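Local coordinates for hypothetical protein YCHN (Escherichia coli, PDB 1JX7), which is of unknown function but assembles as a homohexamer, a dimer of trimers, and belongs to the DsrE/DsrF-like family, at residues 24-29 and 65-70; 51-56 and 60-65; 3-8 and 105-110; 10-13 and 17-20; 74-79 and 101-106. One frame throughout, in Å; residues are numbered along the deposited sequence.

Contact 1. Residues 24-29 and 65-70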
# COMPACT_ATOMS: atom_id res chain seq x y z
N LEU A 24 19.04 -6.87 -1.19
CA LEU A 24 19.54 -7.40 0.07
C LEU A 24 20.02 -8.84 -0.15
O LEU A 24 21.02 -9.27 0.43
CB LEU A 24 18.43 -7.40 1.13
CG LEU A 24 18.85 -7.41 2.61
CD1 LEU A 24 17.62 -7.64 3.46
CD2 LEU A 24 19.85 -8.49 2.88
N ALA A 25 19.30 -9.56 -0.99
CA ALA A 25 19.62 -10.95 -1.30
C ALA A 25 20.99 -11.08 -1.99
O ALA A 25 21.81 -11.92 -1.61
CB ALA A 25 18.54 -11.56 -2.19
N ILE A 26 21.22 -10.26 -3.00
CA ILE A 26 22.47 -10.27 -3.73
C ILE A 26 23.58 -9.87 -2.76
O ILE A 26 24.72 -10.34 -2.86
CB ILE A 26 22.43 -9.28 -4.92
CG1 ILE A 26 21.29 -9.67 -5.89
CG2 ILE A 26 23.76 -9.26 -5.62
CD1 ILE A 26 21.02 -8.67 -7.04
N ALA A 27 23.24 -9.01 -1.80
CA ALA A 27 24.19 -8.52 -0.83
C ALA A 27 24.56 -9.59 0.18
O ALA A 27 25.73 -9.70 0.58
CB ALA A 27 23.63 -7.31 -0.11
N LEU A 28 23.59 -10.38 0.61
CA LEU A 28 23.86 -11.42 1.58
C LEU A 28 24.85 -12.42 1.00
O LEU A 28 25.79 -12.86 1.67
CB LEU A 28 22.56 -12.13 1.97
CG LEU A 28 21.65 -11.21 2.80
CD1 LEU A 28 20.28 -11.83 2.97
CD2 LEU A 28 22.31 -10.93 4.14
N ARG A 29 24.64 -12.76 -0.27
CA ARG A 29 25.53 -13.69 -0.94
C ARG A 29 26.93 -13.11 -1.08
O ARG A 29 27.91 -13.81 -0.84
CB ARG A 29 24.98 -14.05 -2.32
CG ARG A 29 24.39 -15.44 -2.39
CD ARG A 29 25.30 -16.45 -1.70
NE ARG A 29 24.83 -17.83 -1.84
CZ ARG A 29 24.87 -18.51 -2.97
NH1 ARG A 29 25.37 -17.96 -4.07
NH2 ARG A 29 24.42 -19.76 -3.02
N LEU A 65 17.47 -11.26 -10.64
CA LEU A 65 17.10 -12.65 -10.40
C LEU A 65 18.08 -13.59 -11.08
O LEU A 65 18.34 -14.69 -10.60
CB LEU A 65 15.67 -12.91 -10.91
CG LEU A 65 14.60 -12.48 -9.91
CD1 LEU A 65 13.21 -12.61 -10.55
CD2 LEU A 65 14.69 -13.35 -8.65
N GLU A 66 18.64 -13.16 -12.21
CA GLU A 66 19.60 -13.97 -12.92
C GLU A 66 20.90 -13.99 -12.13
O GLU A 66 21.60 -15.02 -12.08
CB GLU A 66 19.80 -13.42 -14.33
CG GLU A 66 18.47 -13.28 -15.06
CD GLU A 66 18.62 -13.02 -16.54
OE1 GLU A 66 19.41 -12.13 -16.92
OE2 GLU A 66 17.93 -13.70 -17.33
N ILE A 67 21.22 -12.87 -11.50
CA ILE A 67 22.41 -12.76 -10.66
C ILE A 67 22.29 -13.78 -9.52
O ILE A 67 23.26 -14.43 -9.15
CB ILE A 67 22.55 -11.34 -10.05
CG1 ILE A 67 22.77 -10.31 -11.15
CG2 ILE A 67 23.70 -11.31 -9.06
CD1 ILE A 67 22.85 -8.90 -10.65
N LEU A 68 21.08 -13.91 -8.97
CA LEU A 68 20.85 -14.85 -7.88
C LEU A 68 20.72 -16.29 -8.35
O LEU A 68 21.22 -17.20 -7.69
CB LEU A 68 19.60 -14.45 -7.10
CG LEU A 68 19.68 -13.34 -6.04
CD1 LEU A 68 18.27 -12.96 -5.60
CD2 LEU A 68 20.51 -13.80 -4.86
N THR A 69 20.07 -16.53 -9.49
CA THR A 69 19.93 -17.90 -9.94
C THR A 69 21.23 -18.46 -10.52
O THR A 69 21.45 -19.68 -10.49
CB THR A 69 18.77 -18.09 -10.98
OG1 THR A 69 19.13 -17.49 -12.23
CG2 THR A 69 17.48 -17.48 -10.46
N ALA A 70 22.10 -17.59 -11.03
CA ALA A 70 23.38 -18.07 -11.59
C ALA A 70 24.24 -18.70 -10.49
O ALA A 70 25.07 -19.58 -10.75
CB ALA A 70 24.12 -16.91 -12.24

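Contact 2. Residues 51-56 and 60-65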
# COMPACT_ATOMS: atom_id res chain seq x y z
N ARG A 51 9.99 -13.56 -18.29
CA ARG A 51 11.20 -13.30 -19.06
C ARG A 51 10.94 -12.12 -20.00
O ARG A 51 9.78 -11.77 -20.26
CB ARG A 51 11.57 -14.55 -19.87
CG ARG A 51 13.00 -14.55 -20.36
CD ARG A 51 13.19 -15.41 -21.61
NE ARG A 51 13.83 -16.69 -21.32
CZ ARG A 51 13.33 -17.60 -20.49
NH1 ARG A 51 12.20 -17.37 -19.85
NH2 ARG A 51 13.98 -18.75 -20.32
N GLY A 52 12.01 -11.51 -20.50
CA GLY A 52 11.86 -10.40 -21.44
C GLY A 52 11.65 -9.02 -20.85
O GLY A 52 11.26 -8.09 -21.56
N GLN A 53 11.90 -8.88 -19.54
CA GLN A 53 11.73 -7.59 -18.89
C GLN A 53 12.77 -6.64 -19.46
O GLN A 53 13.97 -6.94 -19.48
CB GLN A 53 11.92 -7.73 -17.37
CG GLN A 53 10.91 -8.67 -16.75
CD GLN A 53 11.09 -8.86 -15.26
OE1 GLN A 53 11.15 -7.89 -14.50
NE2 GLN A 53 11.17 -10.12 -14.83
N LYS A 54 12.30 -5.50 -19.96
CA LYS A 54 13.22 -4.53 -20.53
C LYS A 54 12.74 -3.11 -20.32
O LYS A 54 12.20 -2.48 -21.21
CB LYS A 54 13.42 -4.83 -22.02
CG LYS A 54 12.18 -5.30 -22.76
CD LYS A 54 11.29 -4.15 -23.21
CE LYS A 54 12.01 -3.23 -24.22
NZ LYS A 54 11.17 -2.09 -24.70
N PRO A 55 12.93 -2.59 -19.10
CA PRO A 55 12.52 -1.24 -18.74
C PRO A 55 13.60 -0.27 -19.22
O PRO A 55 14.78 -0.56 -19.06
CB PRO A 55 12.43 -1.29 -17.23
CG PRO A 55 13.57 -2.20 -16.88
CD PRO A 55 13.47 -3.30 -17.92
N GLY A 56 13.20 0.85 -19.80
CA GLY A 56 14.18 1.81 -20.26
C GLY A 56 14.64 2.69 -19.13
O GLY A 56 15.60 3.46 -19.24
N ASN A 60 16.46 -3.34 -13.10
CA ASN A 60 15.91 -4.43 -13.88
C ASN A 60 15.82 -5.69 -13.03
O ASN A 60 16.80 -6.41 -12.85
CB ASN A 60 16.77 -4.68 -15.11
CG ASN A 60 16.14 -5.65 -16.06
OD1 ASN A 60 15.37 -5.27 -16.94
ND2 ASN A 60 16.43 -6.93 -15.88
N ILE A 61 14.63 -5.95 -12.52
CA ILE A 61 14.36 -7.09 -11.68
C ILE A 61 14.76 -8.41 -12.32
O ILE A 61 15.20 -9.35 -11.63
CB ILE A 61 12.90 -7.06 -11.30
CG1 ILE A 61 12.71 -5.96 -10.26
CG2 ILE A 61 12.43 -8.41 -10.79
CD1 ILE A 61 11.32 -5.40 -10.19
N GLN A 62 14.64 -8.49 -13.64
CA GLN A 62 15.01 -9.72 -14.32
C GLN A 62 16.48 -10.02 -14.07
O GLN A 62 16.83 -11.13 -13.69
CB GLN A 62 14.77 -9.58 -15.81
CG GLN A 62 14.23 -10.83 -16.42
CD GLN A 62 14.71 -11.04 -17.82
OE1 GLN A 62 15.84 -11.48 -18.04
NE2 GLN A 62 13.87 -10.72 -18.80
N GLN A 63 17.34 -9.02 -14.27
CA GLN A 63 18.78 -9.16 -14.07
C GLN A 63 19.15 -9.54 -12.64
O GLN A 63 20.05 -10.36 -12.44
CB GLN A 63 19.51 -7.87 -14.44
CG GLN A 63 20.99 -7.87 -14.04
CD GLN A 63 21.65 -6.49 -14.13
OE1 GLN A 63 22.00 -6.02 -15.21
NE2 GLN A 63 21.81 -5.84 -12.98
N MSE A 64 18.47 -8.94 -11.67
CA MSE A 64 18.75 -9.23 -10.27
C MSE A 64 18.42 -10.68 -9.92
O MSE A 64 19.02 -11.27 -9.02
CB MSE A 64 17.98 -8.25 -9.37
CG MSE A 64 18.51 -6.82 -9.44
SE MSE A 64 17.51 -5.63 -8.56
CE MSE A 64 16.17 -5.72 -9.52
N LEU A 65 17.47 -11.26 -10.64
CA LEU A 65 17.10 -12.65 -10.40
C LEU A 65 18.08 -13.59 -11.08
O LEU A 65 18.34 -14.69 -10.60
CB LEU A 65 15.67 -12.91 -10.91
CG LEU A 65 14.60 -12.48 -9.91
CD1 LEU A 65 13.21 -12.61 -10.55
CD2 LEU A 65 14.69 -13.35 -8.65

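Contact 3. Residues 3-8 and 105-110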
# COMPACT_ATOMS: atom_id res chain seq x y z
N LYS A 3 20.95 -21.03 7.21
CA LYS A 3 19.86 -21.05 6.25
C LYS A 3 19.01 -19.80 6.38
O LYS A 3 18.41 -19.53 7.43
CB LYS A 3 19.00 -22.30 6.44
CG LYS A 3 19.73 -23.59 6.12
CD LYS A 3 18.77 -24.77 5.94
CE LYS A 3 17.89 -24.60 4.71
NZ LYS A 3 17.07 -25.80 4.40
N ILE A 4 18.96 -19.03 5.31
CA ILE A 4 18.17 -17.80 5.29
C ILE A 4 17.12 -17.84 4.19
O ILE A 4 17.44 -18.03 3.01
CB ILE A 4 19.06 -16.57 5.07
CG1 ILE A 4 19.92 -16.31 6.30
CG2 ILE A 4 18.20 -15.37 4.72
CD1 ILE A 4 20.93 -15.21 6.10
N VAL A 5 15.86 -17.67 4.58
CA VAL A 5 14.77 -17.66 3.63
C VAL A 5 14.29 -16.23 3.49
O VAL A 5 14.18 -15.49 4.48
CB VAL A 5 13.58 -18.53 4.10
CG1 VAL A 5 12.42 -18.40 3.14
CG2 VAL A 5 14.01 -19.98 4.21
N ILE A 6 14.03 -15.82 2.25
CA ILE A 6 13.53 -14.48 1.98
C ILE A 6 12.20 -14.60 1.27
O ILE A 6 12.08 -15.30 0.27
CB ILE A 6 14.51 -13.68 1.09
CG1 ILE A 6 15.66 -13.12 1.94
CG2 ILE A 6 13.75 -12.55 0.36
CD1 ILE A 6 16.57 -12.14 1.20
N VAL A 7 11.18 -13.93 1.78
CA VAL A 7 9.89 -13.98 1.13
C VAL A 7 9.59 -12.59 0.58
O VAL A 7 10.14 -11.60 1.05
CB VAL A 7 8.78 -14.41 2.11
CG1 VAL A 7 7.59 -14.94 1.34
CG2 VAL A 7 9.31 -15.50 3.04
N ALA A 8 8.75 -12.53 -0.44
CA ALA A 8 8.39 -11.27 -1.06
C ALA A 8 6.95 -11.29 -1.56
O ALA A 8 6.50 -12.26 -2.17
CB ALA A 8 9.35 -10.97 -2.19
N ALA A 105 6.20 -23.34 3.78
CA ALA A 105 5.92 -23.85 5.11
C ALA A 105 6.71 -25.13 5.20
O ALA A 105 6.17 -26.22 5.08
CB ALA A 105 4.44 -24.14 5.26
N GLN A 106 8.02 -24.98 5.40
CA GLN A 106 8.95 -26.10 5.49
C GLN A 106 10.31 -25.43 5.49
O GLN A 106 11.13 -25.66 6.37
CB GLN A 106 8.80 -27.00 4.26
CG GLN A 106 9.73 -28.20 4.24
CD GLN A 106 9.71 -28.93 2.91
OE1 GLN A 106 8.67 -29.44 2.48
NE2 GLN A 106 10.87 -28.98 2.24
N TRP A 107 10.52 -24.58 4.49
CA TRP A 107 11.74 -23.79 4.40
C TRP A 107 11.78 -22.96 5.68
O TRP A 107 12.84 -22.78 6.29
CB TRP A 107 11.67 -22.84 3.22
CG TRP A 107 12.06 -23.43 1.91
CD1 TRP A 107 12.29 -24.74 1.62
CD2 TRP A 107 12.25 -22.71 0.68
NE1 TRP A 107 12.59 -24.89 0.29
CE2 TRP A 107 12.56 -23.66 -0.31
CE3 TRP A 107 12.15 -21.36 0.32
CZ2 TRP A 107 12.82 -23.30 -1.63
CZ3 TRP A 107 12.39 -21.00 -1.00
CH2 TRP A 107 12.71 -21.97 -1.96
N THR A 108 10.61 -22.47 6.07
CA THR A 108 10.44 -21.64 7.26
C THR A 108 10.81 -22.40 8.52
O THR A 108 11.51 -21.88 9.39
CB THR A 108 8.97 -21.18 7.41
OG1 THR A 108 8.60 -20.36 6.30
CG2 THR A 108 8.80 -20.40 8.68
N LEU A 109 10.31 -23.63 8.62
CA LEU A 109 10.57 -24.48 9.78
C LEU A 109 12.03 -24.90 9.91
O LEU A 109 12.53 -25.09 11.02
CB LEU A 109 9.66 -25.71 9.73
CG LEU A 109 8.24 -25.52 10.28
CD1 LEU A 109 7.41 -26.76 9.99
CD2 LEU A 109 8.29 -25.25 11.77
N SER A 110 12.72 -25.04 8.79
CA SER A 110 14.11 -25.47 8.80
C SER A 110 15.10 -24.35 8.47
O SER A 110 16.14 -24.60 7.88
CB SER A 110 14.31 -26.62 7.80
OG SER A 110 14.05 -26.20 6.47

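Contact 4. Residues 10-13 and 17-20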
# COMPACT_ATOMS: atom_id res chain seq x y z
N GLY A 10 5.62 -8.03 -2.79
CA GLY A 10 5.54 -6.91 -3.72
C GLY A 10 5.60 -7.12 -5.23
O GLY A 10 6.37 -7.93 -5.74
N ALA A 11 4.78 -6.36 -5.94
CA ALA A 11 4.75 -6.41 -7.40
C ALA A 11 6.01 -5.73 -7.92
O ALA A 11 6.41 -4.69 -7.40
CB ALA A 11 3.51 -5.69 -7.95
N PRO A 12 6.65 -6.32 -8.93
CA PRO A 12 7.88 -5.73 -9.48
C PRO A 12 7.65 -4.30 -9.95
O PRO A 12 6.57 -3.97 -10.43
CB PRO A 12 8.20 -6.65 -10.67
CG PRO A 12 7.59 -7.94 -10.28
CD PRO A 12 6.29 -7.56 -9.64
N TYR A 13 8.64 -3.44 -9.80
CA TYR A 13 8.61 -2.06 -10.28
C TYR A 13 7.56 -1.09 -9.75
O TYR A 13 7.80 0.10 -9.70
CB TYR A 13 8.43 -2.06 -11.78
CG TYR A 13 9.49 -2.83 -12.48
CD1 TYR A 13 10.79 -2.33 -12.57
CD2 TYR A 13 9.22 -4.07 -13.05
CE1 TYR A 13 11.81 -3.06 -13.20
CE2 TYR A 13 10.23 -4.81 -13.69
CZ TYR A 13 11.52 -4.30 -13.75
OH TYR A 13 12.51 -5.02 -14.39
N SER A 17 9.59 -2.59 -2.28
CA SER A 17 9.86 -3.73 -1.42
C SER A 17 10.49 -4.91 -2.15
O SER A 17 11.45 -5.49 -1.65
CB SER A 17 8.55 -4.16 -0.76
OG SER A 17 7.49 -4.19 -1.70
N LEU A 18 9.97 -5.26 -3.31
CA LEU A 18 10.52 -6.38 -4.06
C LEU A 18 11.96 -6.07 -4.46
O LEU A 18 12.86 -6.90 -4.28
CB LEU A 18 9.68 -6.62 -5.32
CG LEU A 18 9.79 -7.98 -5.99
CD1 LEU A 18 9.15 -7.87 -7.37
CD2 LEU A 18 11.25 -8.41 -6.12
N PHE A 19 12.17 -4.88 -5.00
CA PHE A 19 13.49 -4.44 -5.42
C PHE A 19 14.46 -4.52 -4.24
O PHE A 19 15.59 -5.00 -4.39
CB PHE A 19 13.43 -3.00 -5.93
CG PHE A 19 14.78 -2.37 -6.18
CD1 PHE A 19 15.69 -2.98 -7.04
CD2 PHE A 19 15.14 -1.20 -5.53
CE1 PHE A 19 16.95 -2.41 -7.27
CE2 PHE A 19 16.39 -0.62 -5.75
CZ PHE A 19 17.30 -1.23 -6.61
N ASN A 20 14.03 -4.07 -3.07
CA ASN A 20 14.89 -4.12 -1.90
C ASN A 20 15.22 -5.54 -1.47
O ASN A 20 16.34 -5.81 -1.02
CB ASN A 20 14.25 -3.36 -0.72
CG ASN A 20 14.36 -1.86 -0.87
OD1 ASN A 20 15.30 -1.35 -1.49
ND2 ASN A 20 13.42 -1.13 -0.28
O HOH W 1 10.14 -3.58 -7.13

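Contact 5. Residues 74-79 and 101-106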
# COMPACT_ATOMS: atom_id res chain seq x y z
N PRO A 74 18.05 -20.79 -4.92
CA PRO A 74 16.71 -21.19 -5.35
C PRO A 74 15.69 -20.04 -5.29
O PRO A 74 15.63 -19.30 -4.30
CB PRO A 74 16.35 -22.33 -4.40
CG PRO A 74 17.68 -22.81 -3.88
CD PRO A 74 18.45 -21.54 -3.71
N VAL A 75 14.91 -19.92 -6.35
CA VAL A 75 13.89 -18.89 -6.44
C VAL A 75 12.58 -19.57 -6.80
O VAL A 75 12.40 -20.04 -7.92
CB VAL A 75 14.26 -17.86 -7.55
CG1 VAL A 75 13.07 -16.95 -7.85
CG2 VAL A 75 15.46 -17.04 -7.10
N LYS A 76 11.66 -19.63 -5.84
CA LYS A 76 10.38 -20.28 -6.07
C LYS A 76 9.19 -19.33 -6.17
O LYS A 76 9.05 -18.39 -5.36
CB LYS A 76 10.12 -21.32 -4.97
CG LYS A 76 11.00 -22.56 -5.07
CD LYS A 76 10.65 -23.35 -6.33
CE LYS A 76 11.38 -24.68 -6.39
NZ LYS A 76 10.92 -25.51 -7.56
N LEU A 77 8.33 -19.56 -7.15
CA LEU A 77 7.13 -18.76 -7.34
C LEU A 77 5.96 -19.61 -6.83
O LEU A 77 5.85 -20.78 -7.17
CB LEU A 77 6.92 -18.43 -8.81
CG LEU A 77 8.06 -17.83 -9.63
CD1 LEU A 77 7.55 -17.51 -11.02
CD2 LEU A 77 8.58 -16.57 -8.98
N CYS A 78 5.08 -19.01 -6.02
CA CYS A 78 3.94 -19.73 -5.46
C CYS A 78 2.95 -20.20 -6.52
O CYS A 78 2.43 -19.40 -7.31
CB CYS A 78 3.22 -18.86 -4.43
SG CYS A 78 2.06 -19.80 -3.41
N LYS A 79 2.68 -21.50 -6.51
CA LYS A 79 1.77 -22.15 -7.45
C LYS A 79 0.38 -21.49 -7.56
O LYS A 79 -0.05 -21.11 -8.65
CB LYS A 79 1.62 -23.61 -7.03
CG LYS A 79 0.75 -24.43 -7.94
CD LYS A 79 1.38 -24.60 -9.29
CE LYS A 79 0.77 -25.81 -9.97
NZ LYS A 79 0.83 -26.93 -9.00
N LEU A 101 3.01 -23.50 -1.29
CA LEU A 101 2.90 -23.02 0.09
C LEU A 101 3.51 -24.05 1.03
O LEU A 101 4.21 -23.69 1.97
CB LEU A 101 1.44 -22.81 0.48
CG LEU A 101 1.22 -22.46 1.95
CD1 LEU A 101 1.74 -21.06 2.24
CD2 LEU A 101 -0.26 -22.57 2.28
N VAL A 102 3.22 -25.32 0.75
CA VAL A 102 3.72 -26.43 1.54
C VAL A 102 5.23 -26.34 1.65
O VAL A 102 5.79 -26.66 2.69
CB VAL A 102 3.34 -27.80 0.89
CG1 VAL A 102 4.16 -28.94 1.51
CG2 VAL A 102 1.87 -28.07 1.09
N GLU A 103 5.88 -25.90 0.58
CA GLU A 103 7.33 -25.76 0.56
C GLU A 103 7.76 -24.58 1.42
O GLU A 103 8.69 -24.70 2.23
CB GLU A 103 7.83 -25.60 -0.88
CG GLU A 103 9.34 -25.48 -1.00
CD GLU A 103 9.82 -25.45 -2.44
OE1 GLU A 103 9.19 -24.75 -3.26
OE2 GLU A 103 10.82 -26.12 -2.75
N LEU A 104 7.11 -23.44 1.25
CA LEU A 104 7.44 -22.26 2.03
C LEU A 104 7.31 -22.67 3.48
O LEU A 104 8.18 -22.38 4.31
CB LEU A 104 6.48 -21.11 1.74
CG LEU A 104 7.01 -19.69 1.97
CD1 LEU A 104 5.81 -18.80 2.19
CD2 LEU A 104 7.95 -19.61 3.17
N ALA A 105 6.20 -23.34 3.78
CA ALA A 105 5.92 -23.85 5.11
C ALA A 105 6.71 -25.13 5.20
O ALA A 105 6.17 -26.22 5.08
CB ALA A 105 4.44 -24.14 5.26
N GLN A 106 8.02 -24.98 5.40
CA GLN A 106 8.95 -26.10 5.49
C GLN A 106 10.31 -25.43 5.49
O GLN A 106 11.13 -25.66 6.37
CB GLN A 106 8.80 -27.00 4.26
CG GLN A 106 9.73 -28.20 4.24
CD GLN A 106 9.71 -28.93 2.91
OE1 GLN A 106 8.67 -29.44 2.48
NE2 GLN A 106 10.87 -28.98 2.24

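Contact 1. Residues 24-29 and 65-70
Ala25 and Ile26 of helix 17-31 pack against Ile67 and Leu68 of helix 61-70. The two helices lie on one face of the parallel sheet of this alpha/beta fold. Each is the helix of a right-handed beta-alpha-beta crossover. The short axes are 10.0 Å apart and cross at 33°, running broadly the same way. Ala25 turns its methyl toward the partner, and CB meets CD1 of Leu68 at 3.7 Å. It also touches Leu37 and Leu39 of strand 36-41, so it fills the corner between sheet and helices. Ile26 comes next and does most of the work on its helix. Its CG1 lies 4.0 Å from CG of Leu68, the two side chains slanting across each other. Leu68 CG is anti to its carbonyl carbon (chi1 -81°), which carries both methyls over to Ala25. Replacing Leu68 by an alanine would probably open a gap beneath Ala25 and Ile26 and leave Leu22 and Leu37 with less to pack on. Farther out, Ile26 meets Ile67 at about a right angle through two pairs of methyls. CG2 of Ile26 lies 4.0 Å from CG2 of Ile67, and CD1 of Ile26 lies 4.1 Å from CD1 of Ile67.

Contact 2. Residues 51-56 and 60-65
Asn60 and Gln62, at the start of helix 61-70, lie against the loop that leads into that helix. The loop passes the helix end with Gln53 CA 6.0 Å from Gln62 CA. Asn60 holds the N-cap position. Its CG is anti to the backbone N (chi1 -171°), and this carries the side chain across Pro55 at about a right angle. Pro55 CD comes within 4.0 Å of Asn60 CG. Ile61 follows, in the first turn. Its CB lies 3.7 Å from OE1 of Gln53, and its backbone N is hydrogen-bonded to Tyr13 OH. The same hydroxyl bonds Gln53 OE1, so one phenol joins the loop to the helix start. Gln62 comes last and makes the widest contact. Its CB and CG cross the side chain of Gln53 at a slant. CB of Gln62 is 3.7 Å from CB of Gln53, and CG of Gln62 is 3.5 Å from NE2 of Gln53. The two amide planes stand 67° apart, so they do not stack. The far end of Gln62 lies beside the backbone of Gly52 and Gln53. The buried amide of Gln53 is held at both ends, since NE2 also gives hydrogen bonds to the carbonyls of Leu50 and Ala48. A leucine in place of Gln53 would probably leave those carbonyls and the Tyr13 hydroxyl without this partner. The arrangement is a helix start with an asparagine at the N-cap position and the preceding loop folded back on the first turn.

Contact 3. Residues 3-8 and 105-110
Strand 3-8 lies inside the parallel sheet, and its Lys3 and Val5 meet Trp107 and Ser110, at the C-terminal part of helix 101-107 and the residues after it. This helix covers the sheet face opposite the one lined by helix 17-31. The alternation of the strand makes the division plain. Val5 points to Trp107, while Ile4 and Ile6 point away from it, and Ile6 packs on helix 17-31. Val5 uses both methyls. CG2 lies 3.8 Å from CB of Trp107 and 3.7 Å from the carbonyl O of Trp107. CG1 comes to the edge of the indole, near its plane, 4.1 Å from CE3 of Trp107. The two side chains cross at about a right angle. The indole itself makes a cation-pi contact with Arg38 of the neighbouring strand. Lys3 bends at chi3 (66°), and its chain curls past the backbone of Ser110. CD of Lys3 is 3.3 Å from O of Ser110, a contact of methylene with carbonyl. The ammonium end is looser, with NZ of Lys3 3.7 Å from OG of Ser110. Ser110 is tied back to Gln106. Its OG gives a 3.0 Å hydrogen bond to O of Gln106, tilted 29° from the carbonyl plane. Ser110 N reaches the same oxygen from the other face, so two donors grip it. The chemistry is therefore apolar at the buried Val5-Trp107 end. Toward Lys3 it becomes a loose polar fringe, where Lys3 and Arg38 bring like charges close, which nearby Asp36 may partly offset.

Contact 4. Residues 10-13 and 17-20
Leu18, in the first turn of helix 17-31, lays its side chain against the extended run from Gly10 to Pro12. CB starts beside the carbonyl of Gly10, 3.6 Å from its O. CG follows the same oxygen at 3.4 Å. With CG anti to the backbone N (chi1 -161°), the branch is thrown forward into the loop. CD1 ends against both Gly10 O and the ring of Pro12, and Pro12 CG lies 3.3 Å from CD1 of Leu18. The leucine slants across the proline. Gly10 has no side chain, and a CB would point at the helix, close to Ser17. A water bridges the loop and the helix, accepting weak hydrogen bonds from Tyr13 N and Phe19 N. The contact sits in the segment that leaves strand 3-8 and enters helix 17-31, the first connection of the sheet. Pro12 also packs on Thr47 and Ala48 in the loop after strand 36-41. Phe19 stacks on Tyr59 and touches Met64, while Asn20 bonds Ser43 of a neighbouring subunit. Leu18 thus ties the start of helix 17-31 to the loop, and Pro12 of the loop passes the contact on to Ile61 of helix 61-70.

Contact 5. Residues 74-79 and 101-106
Lys76 lays its methylenes across the carboxylate of Glu103 at about a right angle. The lysine is on strand 75-78 and the glutamate on helix 101-107. CG of Lys76 is 3.4 Å from OE1 of Glu103, and CD of Lys76 is 3.7 Å from the same oxygen. CE of Lys76 stands 4.0 Å from OE2 of Glu103, so the chain passes by both oxygens. Glu103 is extended, with CG anti to the backbone N (chi1 -179°), and this brings its carboxylate out to the strand. A bend at chi2 (-66°) lays the methylenes of Lys76 by the carboxylate while NZ goes on to a salt bridge with Glu97 of strand 96-99. NZ of Lys76 remains 4.7 Å from Glu103 OE1. The two opposite charges probably still attract weakly, but the touching atoms are methylenes and carboxylate oxygens. Farther along the strand, Cys78 comes loosely near the first turn of the helix. SG of Cys78 is 4.4 Å from N of Leu101. Arg23 of a neighbouring subunit reaches both residues. Cys78 is at the N-cap position of helix 79-84 and, with Cys81, fits a CxxC pattern at a helix start. No role for that pattern is established here. Strand 75-78 runs between strands 36-41 and 96-99, and Phe40 of the former touches Lys76, Cys78 and Leu104. Helix 101-107 lies over this face of the sheet, while helix 61-70 packs on the other through Val75.

The five contacts cover both faces of one parallel sheet. Contacts 1, 2 and 4 belong to helices 17-31 and 61-70 and the loops leading into them, while contacts 3 and 5 belong to helix 101-107 on the other face. Contacts 1 and 2 share Leu65, and Ile26 CD1 touches Met64 O at 3.8 Å. Contacts 2 and 4, with centres 12 Å apart, are joined by Tyr13 and by Ile61 against Pro12. Contacts 3 and 5, with centres 9 Å apart, meet where Trp107 CH2 lies 3.6 Å from Lys76 CG. Contacts 2 and 3 are the farthest apart, about 25 Å between centres. Cys78, of an unconfirmed CxxC pattern, lies in contact 5; no active site is known.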